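Local coordinates for protein beta-galactosidase (Geobacillus stearothermophilus, PDB 4OIF) that probably hydrolyses terminal non-reducing beta-D-galactose residues from beta-D-galactosides as a zinc-binding, trimeric member of glycoside hydrolase family 42, at residues E420-L425 / R437-L442; A473-L478 / T500-I505; E482-L487 / G516-L521; T496-Y501 / Y592-R597. All coordinates share one frame; numbering follows the deposited sequence.

Overall arrangement
All four interactions belong to the trimerisation domain and lie away from the zinc cysteines and the predicted catalytic residues. Interaction 2 is the hub: its centre is about 9 Å from the centres of both interaction 1 and interaction 4, and about 12 Å from that of interaction 3. Asn421 of interaction 1 joins it through a probable hydrogen bond from Leu478 N to Asn421 OD1 (2.7 Å). Interactions 2 and 4 share Thr500 and Tyr501, where strand 496-500 runs into its loop. Interaction 3 packs Leu487 on Leu497 and Met499 of interaction 4, but stays about 8 Å from interaction 1 at the nearest atoms.

Interaction 1 (E420-L425 / R437-L442); sequences ENNWAL and RYPQTL
Two asparagine amides meet the phenol ring of Tyr438 in different ways. Asn421 sets ND2 over one face, displaced toward the rim and 3.1 Å from Tyr438 CZ, with the amide plane turned 86° from the ring. Asn422 comes to the edge instead, its CG 3.6 Å from Tyr438 CD2. Although Asn421 ND2 is close to the hydroxyl, the angle is too poor for a hydrogen bond; the amide donates to Met475 O and accepts from Leu478 N, a pair of bonds that fixes its rotation above the ring. Asn422 ND2 is likewise bonded to Tyr417 OH, whose ring meets that of Tyr438 at a shallow angle. The Tyr438 ring reaches across because its CG is anti to the backbone N (chi1 170°), and its OH is bonded to Asp418 N. Near the root of the side chain, Leu425 CD2 lies 4.1 Å from Tyr438 CB. Replacing Tyr438 by a leucine would probably leave Asp418 N without its hydroxyl partner and open a gap beneath the Asn421 amide. The two helical segments run at 130° with axes 11.4 Å apart, while Trp423 packs on helix 218-246 and Pro439, which also touches Asn422, on strand 264-265.

Interaction 2 (A473-L478 / T500-I505); sequences APMLYL and TYISGI
Met475 N and Leu476 N are drawn to two hydroxyls in the tightly packed half of this contact. Thr500 OG1 accepts from Met475 N at 2.9 Å, and Ser503 OG takes a weak bond from Leu476 N at 3.1 Å. Ser503 OG in turn donates to Thr500 O, which ties the hydroxyl back to its own loop. Beside them Met475, its CG anti to the carbonyl carbon (chi1 -57°), brings that CG to 3.7 Å from Tyr501 CE2 and makes an oblique Met-aromatic contact, with Met475 SD 4.9 Å from the Tyr501 ring centroid. The two loops follow the adjacent parallel strands 470-473 and 496-500, at whose C-terminal ends they join, and Leu476 forms the centre of an inverse gamma turn. Leu476 O accepts from Gly504 N at 2.6 Å, and Ile505 N bonds Tyr477 O. This end of the contact is more open, Ile505 being partly exposed; Ile505 CB approaches Tyr477 CD1 at 3.7 Å, the two side chains crossing at about a right angle. Phe372 of a second subunit packs on both, and Tyr477 OH is bonded to Asp510 and to Lys371 of that subunit.

Interaction 3 (E482-L487 / G516-L521); sequences ETIARL and GWHQDL
Ile484 stands over the imidazole of His518, its CD1 methyl 4.1 Å from the ring centroid and 28° off the normal, which makes a CH-pi contact with the face. Both branches of the isoleucine share that face. CD1 lies over the CG and CD2 side of the ring and also touches Leu521 CD1, whereas CG2 sits near the ND1 and CE1 rim and continues to the next helix, where Ile484 CG2 meets Asp520 CB at 3.6 Å and Leu521 CD2 at 4.1 Å. His518 is the N-cap of helix 519-525. His518 ND1 accepts from Asp520 N at 2.9 Å, nearly in the ring plane, and its NE2 is hydrogen-bonded to Glu481, so that both ring nitrogens are engaged and the imidazole is held flat beneath the methyls. With an alanine in place of His518, the first turn of the helix would probably lose its capping bond, Glu481 its ring partner and Ile484 CD1 the face on which it rests. Asp520, whose CB carries the apolar touch, turns its carboxylate to Lys488 in a salt bridge across to the helix bearing Ile484. That isoleucine also packs on Val479 and Tyr513 in neighbouring loops.

Interaction 4 (T496-Y501 / Y592-R597); sequences TLVMTY and YYIGGR
Strands 496-500 and 589-594 are parallel neighbours in the mixed sheet, their short segments inclined at 23° and paired from Val498 with Tyr592 to Thr500 with Ile594. Leu497 O accepts from Tyr592 N at 2.8 Å, Met499 N gives to Tyr592 O, and Met499 O receives Ile594 N. On one face of the sheet Val498 CG2 touches Tyr592 CB at 3.9 Å and Val498 CG1 touches Ile594 CD1; helix 600-613 packs on Val498 and Tyr592. The Tyr593 ring lies with one face over Thr500 CA, its CE2 3.2 Å from Thr500 O, and only brushes Met499 CB; Phe525 packs on Met499 and Tyr593. Past the last bridge, Tyr501 N still reaches Ile594 O at 3.1 Å. The Tyr501 ring, its CG between the backbone N and the carbonyl carbon (chi1 53°), swings along Gly595 and Gly596 until Tyr501 OH receives Arg597 NE at 2.8 Å. This bond is almost straight and close to the guanidinium plane, which is turned 68° from the ring. Arg597 NH1 also bonds Thr435 O and forms a salt bridge with Asp554. The parallel pairing extends an alpha/beta sheet consistent with the flavodoxin-like fold of the glutaminase clan.

Interaction 1 (E420-L425 / R437-L442)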
# COMPACT_ATOMS: atom_id res chain seq x y z
N GLU A 420 10.88 25.86 -1.54
CA GLU A 420 10.11 26.01 -0.32
C GLU A 420 8.62 26.01 -0.65
O GLU A 420 7.82 25.42 0.08
CB GLU A 420 10.55 27.27 0.43
CG GLU A 420 11.92 27.09 1.11
CD GLU A 420 12.47 28.35 1.81
OE1 GLU A 420 11.94 29.46 1.61
OE2 GLU A 420 13.45 28.20 2.56
N ASN A 421 8.24 26.64 -1.75
CA ASN A 421 6.87 26.59 -2.24
C ASN A 421 6.41 25.16 -2.54
O ASN A 421 5.30 24.77 -2.20
CB ASN A 421 6.71 27.45 -3.49
CG ASN A 421 5.30 27.43 -4.04
OD1 ASN A 421 4.35 27.80 -3.36
ND2 ASN A 421 5.16 27.02 -5.30
N ASN A 422 7.28 24.38 -3.17
CA ASN A 422 7.01 22.97 -3.40
C ASN A 422 6.74 22.23 -2.08
O ASN A 422 5.72 21.54 -1.93
CB ASN A 422 8.19 22.34 -4.16
CG ASN A 422 7.78 21.15 -5.00
OD1 ASN A 422 6.74 20.54 -4.77
ND2 ASN A 422 8.61 20.80 -5.97
N TRP A 423 7.64 22.40 -1.13
CA TRP A 423 7.48 21.83 0.21
C TRP A 423 6.14 22.19 0.85
O TRP A 423 5.34 21.32 1.23
CB TRP A 423 8.63 22.28 1.12
CG TRP A 423 9.98 21.73 0.72
CD1 TRP A 423 10.22 20.68 -0.11
CD2 TRP A 423 11.27 22.21 1.14
NE1 TRP A 423 11.57 20.47 -0.24
CE2 TRP A 423 12.24 21.40 0.52
CE3 TRP A 423 11.70 23.25 1.98
CZ2 TRP A 423 13.61 21.58 0.71
CZ3 TRP A 423 13.07 23.43 2.17
CH2 TRP A 423 14.00 22.60 1.54
N ALA A 424 5.87 23.49 0.95
CA ALA A 424 4.73 23.97 1.69
C ALA A 424 3.42 23.58 1.00
O ALA A 424 2.46 23.16 1.65
CB ALA A 424 4.83 25.49 1.87
N LEU A 425 3.39 23.71 -0.31
CA LEU A 425 2.20 23.31 -1.04
C LEU A 425 1.95 21.81 -0.89
O LEU A 425 0.80 21.39 -0.75
CB LEU A 425 2.31 23.69 -2.52
CG LEU A 425 1.17 23.20 -3.41
CD1 LEU A 425 -0.14 23.73 -2.91
CD2 LEU A 425 1.41 23.65 -4.85
N ARG A 437 0.55 18.72 -8.17
CA ARG A 437 1.45 18.51 -9.30
C ARG A 437 2.17 19.78 -9.75
O ARG A 437 2.13 20.14 -10.93
CB ARG A 437 0.67 17.89 -10.46
CG ARG A 437 0.07 16.53 -10.11
CD ARG A 437 -0.56 15.82 -11.31
NE ARG A 437 0.41 15.54 -12.37
CZ ARG A 437 1.25 14.52 -12.36
NH1 ARG A 437 1.25 13.65 -11.36
NH2 ARG A 437 2.10 14.35 -13.37
N TYR A 438 2.83 20.43 -8.80
CA TYR A 438 3.45 21.74 -9.02
C TYR A 438 4.54 21.72 -10.11
O TYR A 438 4.41 22.42 -11.14
CB TYR A 438 3.98 22.27 -7.67
CG TYR A 438 4.87 23.50 -7.72
CD1 TYR A 438 4.40 24.70 -8.25
CD2 TYR A 438 6.17 23.47 -7.22
CE1 TYR A 438 5.20 25.82 -8.30
CE2 TYR A 438 6.97 24.59 -7.26
CZ TYR A 438 6.49 25.76 -7.80
OH TYR A 438 7.27 26.89 -7.86
N PRO A 439 5.60 20.90 -9.93
CA PRO A 439 6.64 20.88 -10.96
C PRO A 439 6.12 20.46 -12.34
O PRO A 439 6.49 21.09 -13.36
CB PRO A 439 7.65 19.85 -10.42
CG PRO A 439 6.87 19.02 -9.48
CD PRO A 439 5.91 19.95 -8.85
N GLN A 440 5.27 19.45 -12.36
CA GLN A 440 4.61 19.02 -13.60
C GLN A 440 3.89 20.18 -14.29
O GLN A 440 3.99 20.36 -15.51
CB GLN A 440 3.63 17.89 -13.32
CG GLN A 440 4.28 16.58 -12.86
CD GLN A 440 4.36 16.44 -11.35
OE1 GLN A 440 4.27 17.43 -10.61
NE2 GLN A 440 4.52 15.22 -10.87
N THR A 441 3.17 20.97 -13.49
CA THR A 441 2.44 22.13 -13.99
C THR A 441 3.40 23.11 -14.65
O THR A 441 3.18 23.58 -15.80
CB THR A 441 1.66 22.84 -12.83
OG1 THR A 441 0.71 21.93 -12.28
CG2 THR A 441 0.93 24.08 -13.33
N LEU A 442 4.50 23.39 -13.95
CA LEU A 442 5.54 24.20 -14.58
C LEU A 442 5.93 23.64 -15.95
O LEU A 442 5.99 24.38 -16.94
CB LEU A 442 6.76 24.30 -13.69
CG LEU A 442 6.71 25.48 -12.74
CD1 LEU A 442 5.54 25.36 -11.78
CD2 LEU A 442 8.03 25.55 -11.99

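Interaction 2 (A473-L478 / T500-I505)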
# COMPACT_ATOMS: atom_id res chain seq x y z
N ALA A 473 5.28 32.41 -13.47
CA ALA A 473 5.33 31.91 -12.10
C ALA A 473 4.03 31.21 -11.70
O ALA A 473 3.18 31.79 -11.03
CB ALA A 473 5.61 33.05 -11.13
N PRO A 474 3.86 29.95 -12.12
CA PRO A 474 2.60 29.23 -11.86
C PRO A 474 2.52 28.69 -10.43
O PRO A 474 3.55 28.28 -9.87
CB PRO A 474 2.63 28.08 -12.86
CG PRO A 474 3.79 28.35 -13.76
CD PRO A 474 4.75 29.18 -12.99
N MET A 475 1.31 28.66 -9.87
CA MET A 475 1.07 28.06 -8.55
C MET A 475 2.11 28.48 -7.51
O MET A 475 2.70 27.64 -6.83
CB MET A 475 1.06 26.54 -8.65
CG MET A 475 0.04 26.01 -9.61
SD MET A 475 0.03 24.21 -9.65
CE MET A 475 -0.60 23.90 -8.01
N LEU A 476 2.36 29.78 -7.43
CA LEU A 476 3.31 30.30 -6.46
C LEU A 476 2.59 30.50 -5.14
O LEU A 476 2.50 31.61 -4.63
CB LEU A 476 3.92 31.61 -6.95
CG LEU A 476 5.17 32.05 -6.16
CD1 LEU A 476 6.27 31.01 -6.27
CD2 LEU A 476 5.65 33.40 -6.65
N TYR A 477 2.07 29.38 -4.62
CA TYR A 477 1.26 29.32 -3.40
C TYR A 477 1.91 30.06 -2.24
O TYR A 477 1.30 30.91 -1.62
CB TYR A 477 0.99 27.85 -3.08
CG TYR A 477 0.62 27.50 -1.65
CD1 TYR A 477 -0.70 27.54 -1.23
CD2 TYR A 477 1.59 27.05 -0.75
CE1 TYR A 477 -1.05 27.18 0.07
CE2 TYR A 477 1.25 26.69 0.54
CZ TYR A 477 -0.08 26.76 0.95
OH TYR A 477 -0.42 26.42 2.24
N LEU A 478 3.16 29.73 -1.97
CA LEU A 478 3.94 30.45 -0.97
C LEU A 478 4.80 31.53 -1.63
O LEU A 478 5.52 31.25 -2.58
CB LEU A 478 4.82 29.47 -0.20
CG LEU A 478 5.78 30.02 0.86
CD1 LEU A 478 5.93 29.00 1.98
CD2 LEU A 478 7.14 30.38 0.26
N THR A 500 -0.99 32.02 -12.03
CA THR A 500 -2.11 31.11 -12.17
C THR A 500 -2.82 30.89 -10.87
O THR A 500 -2.43 31.43 -9.83
CB THR A 500 -1.68 29.71 -12.67
OG1 THR A 500 -1.02 29.01 -11.61
CG2 THR A 500 -0.77 29.79 -13.91
N TYR A 501 -3.84 30.05 -10.95
CA TYR A 501 -4.49 29.50 -9.79
C TYR A 501 -3.49 29.07 -8.71
O TYR A 501 -2.37 28.65 -9.02
CB TYR A 501 -5.33 28.30 -10.21
CG TYR A 501 -4.57 27.28 -11.00
CD1 TYR A 501 -4.42 27.39 -12.38
CD2 TYR A 501 -3.98 26.17 -10.37
CE1 TYR A 501 -3.71 26.44 -13.11
CE2 TYR A 501 -3.28 25.21 -11.09
CZ TYR A 501 -3.14 25.35 -12.47
OH TYR A 501 -2.44 24.40 -13.20
N ILE A 502 -3.93 29.18 -7.46
CA ILE A 502 -3.17 28.77 -6.28
C ILE A 502 -1.79 29.41 -6.25
O ILE A 502 -0.77 28.75 -6.04
CB ILE A 502 -3.06 27.23 -6.20
CG1 ILE A 502 -4.44 26.62 -6.48
CG2 ILE A 502 -2.63 26.80 -4.82
CD1 ILE A 502 -4.50 25.14 -6.32
N SER A 503 -1.77 30.72 -6.43
CA SER A 503 -0.55 31.51 -6.35
C SER A 503 -0.75 32.59 -5.31
O SER A 503 -1.77 33.19 -5.29
CB SER A 503 -0.21 32.14 -7.69
OG SER A 503 -0.13 31.16 -8.71
N GLY A 504 0.24 32.84 -4.47
CA GLY A 504 0.17 33.96 -3.54
C GLY A 504 -0.84 33.80 -2.43
O GLY A 504 -1.54 34.74 -2.07
N ILE A 505 -0.91 32.60 -1.86
CA ILE A 505 -1.92 32.29 -0.86
C ILE A 505 -1.40 32.52 0.55
O ILE A 505 -2.13 32.88 1.49
CB ILE A 505 -2.37 30.85 -1.01
CG1 ILE A 505 -2.86 30.63 -2.45
CG2 ILE A 505 -3.44 30.49 0.00
CD1 ILE A 505 -3.97 31.59 -2.86

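Interaction 3 (E482-L487 / G516-L521)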
# COMPACT_ATOMS: atom_id res chain seq x y z
N GLU A 482 8.71 40.29 0.12
CA GLU A 482 9.87 40.76 -0.61
C GLU A 482 9.86 40.29 -2.07
O GLU A 482 10.10 41.10 -3.00
CB GLU A 482 11.13 40.29 0.10
CG GLU A 482 12.40 40.43 -0.71
CD GLU A 482 13.61 39.97 0.08
OE1 GLU A 482 13.86 40.53 1.16
OE2 GLU A 482 14.31 39.03 -0.38
N THR A 483 9.57 39.01 -2.28
CA THR A 483 9.43 38.48 -3.64
C THR A 483 8.28 39.15 -4.38
O THR A 483 8.39 39.45 -5.56
CB THR A 483 9.21 36.96 -3.67
OG1 THR A 483 10.34 36.29 -3.10
CG2 THR A 483 9.00 36.48 -5.11
N ILE A 484 7.16 39.37 -3.68
CA ILE A 484 6.04 40.10 -4.26
C ILE A 484 6.48 41.49 -4.73
O ILE A 484 6.16 41.89 -5.83
CB ILE A 484 4.87 40.25 -3.27
CG1 ILE A 484 4.13 38.93 -3.09
CG2 ILE A 484 3.87 41.28 -3.78
CD1 ILE A 484 3.09 38.96 -1.97
N ALA A 485 7.21 42.21 -3.90
CA ALA A 485 7.70 43.53 -4.27
C ALA A 485 8.60 43.45 -5.50
O ALA A 485 8.51 44.28 -6.41
CB ALA A 485 8.44 44.19 -3.11
N ARG A 486 9.45 42.43 -5.54
CA ARG A 486 10.30 42.27 -6.72
C ARG A 486 9.45 42.02 -7.98
O ARG A 486 9.70 42.61 -9.03
CB ARG A 486 11.32 41.15 -6.50
CG ARG A 486 12.35 41.52 -5.43
CD ARG A 486 13.18 40.35 -5.01
NE ARG A 486 13.98 39.86 -6.12
CZ ARG A 486 14.16 38.57 -6.41
NH1 ARG A 486 13.61 37.62 -5.66
NH2 ARG A 486 14.91 38.24 -7.45
N LEU A 487 8.42 41.19 -7.86
CA LEU A 487 7.51 40.94 -8.97
C LEU A 487 6.86 42.24 -9.43
O LEU A 487 6.73 42.51 -10.64
CB LEU A 487 6.45 39.91 -8.56
CG LEU A 487 7.02 38.52 -8.27
CD1 LEU A 487 5.95 37.57 -7.73
CD2 LEU A 487 7.71 37.93 -9.52
N GLY A 516 -8.04 39.40 2.15
CA GLY A 516 -8.06 39.44 0.71
C GLY A 516 -6.65 39.41 0.17
O GLY A 516 -5.68 39.45 0.90
N TRP A 517 -6.55 39.34 -1.15
CA TRP A 517 -5.26 39.31 -1.80
C TRP A 517 -4.32 40.44 -1.53
O TRP A 517 -4.75 41.58 -1.34
CB TRP A 517 -5.47 39.19 -3.29
CG TRP A 517 -5.12 37.89 -3.52
CD1 TRP A 517 -5.47 36.83 -2.74
CD2 TRP A 517 -4.22 37.41 -4.49
NE1 TRP A 517 -4.87 35.71 -3.20
CE2 TRP A 517 -4.09 36.04 -4.28
CE3 TRP A 517 -3.54 38.00 -5.56
CZ2 TRP A 517 -3.34 35.25 -5.07
CZ3 TRP A 517 -2.78 37.22 -6.34
CH2 TRP A 517 -2.67 35.86 -6.10
N HIS A 518 -3.03 40.10 -1.53
CA HIS A 518 -2.02 41.10 -1.24
C HIS A 518 -2.22 42.25 -2.21
O HIS A 518 -2.36 42.04 -3.42
CB HIS A 518 -0.60 40.55 -1.34
CG HIS A 518 0.45 41.53 -0.93
ND1 HIS A 518 0.70 42.69 -1.62
CD2 HIS A 518 1.32 41.52 0.11
CE1 HIS A 518 1.68 43.36 -1.04
NE2 HIS A 518 2.08 42.67 0.02
N GLN A 519 -2.26 43.45 -1.63
CA GLN A 519 -2.48 44.70 -2.35
C GLN A 519 -1.68 44.82 -3.65
O GLN A 519 -2.24 45.17 -4.69
CB GLN A 519 -2.12 45.87 -1.42
CG GLN A 519 -2.23 47.24 -2.07
CD GLN A 519 -1.97 48.36 -1.09
OE1 GLN A 519 -1.88 48.12 0.12
NE2 GLN A 519 -1.85 49.58 -1.60
N ASP A 520 -0.38 44.54 -3.55
CA ASP A 520 0.53 44.66 -4.69
C ASP A 520 0.10 43.78 -5.85
O ASP A 520 0.02 44.25 -6.98
CB ASP A 520 1.96 44.30 -4.28
CG ASP A 520 2.64 45.40 -3.47
OD1 ASP A 520 2.07 46.51 -3.36
OD2 ASP A 520 3.76 45.16 -2.96
N LEU A 521 -0.21 42.51 -5.56
CA LEU A 521 -0.66 41.57 -6.59
C LEU A 521 -2.01 42.00 -7.19
O LEU A 521 -2.21 41.92 -8.40
CB LEU A 521 -0.76 40.15 -6.02
CG LEU A 521 0.54 39.53 -5.50
CD1 LEU A 521 0.24 38.22 -4.85
CD2 LEU A 521 1.60 39.36 -6.60

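Interaction 4 (T496-Y501 / Y592-R597)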
# COMPACT_ATOMS: atom_id res chain seq x y z
N THR A 496 6.63 41.35 -18.41
CA THR A 496 5.37 40.66 -18.62
C THR A 496 5.34 39.42 -17.72
O THR A 496 6.17 38.53 -17.84
CB THR A 496 5.20 40.25 -20.09
OG1 THR A 496 5.03 41.41 -20.90
CG2 THR A 496 3.98 39.36 -20.26
N LEU A 497 4.39 39.38 -16.80
CA LEU A 497 4.32 38.35 -15.78
C LEU A 497 3.06 37.53 -15.94
O LEU A 497 2.00 38.10 -16.16
CB LEU A 497 4.36 38.98 -14.39
CG LEU A 497 4.12 38.08 -13.19
CD1 LEU A 497 5.21 37.01 -13.03
CD2 LEU A 497 4.04 38.92 -11.95
N VAL A 498 3.18 36.21 -15.84
CA VAL A 498 2.02 35.31 -15.89
C VAL A 498 1.93 34.47 -14.62
O VAL A 498 2.87 33.76 -14.26
CB VAL A 498 2.08 34.35 -17.11
CG1 VAL A 498 0.93 33.36 -17.06
CG2 VAL A 498 2.05 35.13 -18.41
N MET A 499 0.80 34.56 -13.93
CA MET A 499 0.56 33.71 -12.77
C MET A 499 -0.74 32.95 -12.94
O MET A 499 -1.50 33.19 -13.89
CB MET A 499 0.54 34.52 -11.47
CG MET A 499 1.92 34.91 -11.01
SD MET A 499 1.91 35.81 -9.45
CE MET A 499 3.07 34.88 -8.48
N THR A 500 -0.99 32.02 -12.03
CA THR A 500 -2.11 31.11 -12.17
C THR A 500 -2.82 30.89 -10.87
O THR A 500 -2.43 31.43 -9.83
CB THR A 500 -1.68 29.71 -12.67
OG1 THR A 500 -1.02 29.01 -11.61
CG2 THR A 500 -0.77 29.79 -13.91
N TYR A 501 -3.84 30.05 -10.95
CA TYR A 501 -4.49 29.50 -9.79
C TYR A 501 -3.49 29.07 -8.71
O TYR A 501 -2.37 28.65 -9.02
CB TYR A 501 -5.33 28.30 -10.21
CG TYR A 501 -4.57 27.28 -11.00
CD1 TYR A 501 -4.42 27.39 -12.38
CD2 TYR A 501 -3.98 26.17 -10.37
CE1 TYR A 501 -3.71 26.44 -13.11
CE2 TYR A 501 -3.28 25.21 -11.09
CZ TYR A 501 -3.14 25.35 -12.47
OH TYR A 501 -2.44 24.40 -13.20
N TYR A 592 -0.72 38.79 -16.54
CA TYR A 592 -1.77 37.86 -16.91
C TYR A 592 -2.07 36.85 -15.79
O TYR A 592 -1.15 36.33 -15.15
CB TYR A 592 -1.37 37.08 -18.16
CG TYR A 592 -1.19 37.90 -19.41
CD1 TYR A 592 -0.06 38.70 -19.57
CD2 TYR A 592 -2.12 37.86 -20.43
CE1 TYR A 592 0.11 39.45 -20.71
CE2 TYR A 592 -1.94 38.59 -21.59
CZ TYR A 592 -0.82 39.39 -21.72
OH TYR A 592 -0.64 40.13 -22.86
N TYR A 593 -3.34 36.56 -15.58
CA TYR A 593 -3.73 35.53 -14.62
C TYR A 593 -4.52 34.45 -15.33
O TYR A 593 -5.51 34.73 -16.02
CB TYR A 593 -4.56 36.14 -13.49
CG TYR A 593 -4.80 35.21 -12.32
CD1 TYR A 593 -5.99 34.49 -12.21
CD2 TYR A 593 -3.85 35.07 -11.30
CE1 TYR A 593 -6.22 33.64 -11.12
CE2 TYR A 593 -4.07 34.21 -10.21
CZ TYR A 593 -5.25 33.51 -10.13
OH TYR A 593 -5.48 32.67 -9.05
N ILE A 594 -4.09 33.20 -15.16
CA ILE A 594 -4.81 32.07 -15.73
C ILE A 594 -5.52 31.31 -14.62
O ILE A 594 -4.88 30.65 -13.80
CB ILE A 594 -3.87 31.11 -16.48
CG1 ILE A 594 -3.21 31.82 -17.67
CG2 ILE A 594 -4.66 29.92 -16.96
CD1 ILE A 594 -2.01 31.11 -18.23
N GLY A 595 -6.85 31.39 -14.60
CA GLY A 595 -7.62 30.93 -13.44
C GLY A 595 -7.83 29.43 -13.29
O GLY A 595 -8.12 28.93 -12.19
N GLY A 596 -7.71 28.69 -14.39
CA GLY A 596 -8.00 27.28 -14.36
C GLY A 596 -6.89 26.49 -15.00
O GLY A 596 -6.04 27.04 -15.69
N ARG A 597 -6.89 25.18 -14.76
CA ARG A 597 -5.87 24.32 -15.35
C ARG A 597 -6.41 23.78 -16.67
O ARG A 597 -7.36 22.99 -16.71
CB ARG A 597 -5.47 23.21 -14.39
CG ARG A 597 -4.51 22.21 -14.99
CD ARG A 597 -4.11 21.17 -13.98
NE ARG A 597 -3.19 21.69 -12.96
CZ ARG A 597 -2.83 21.02 -11.88
NH1 ARG A 597 -3.31 19.80 -11.66
NH2 ARG A 597 -1.99 21.57 -11.01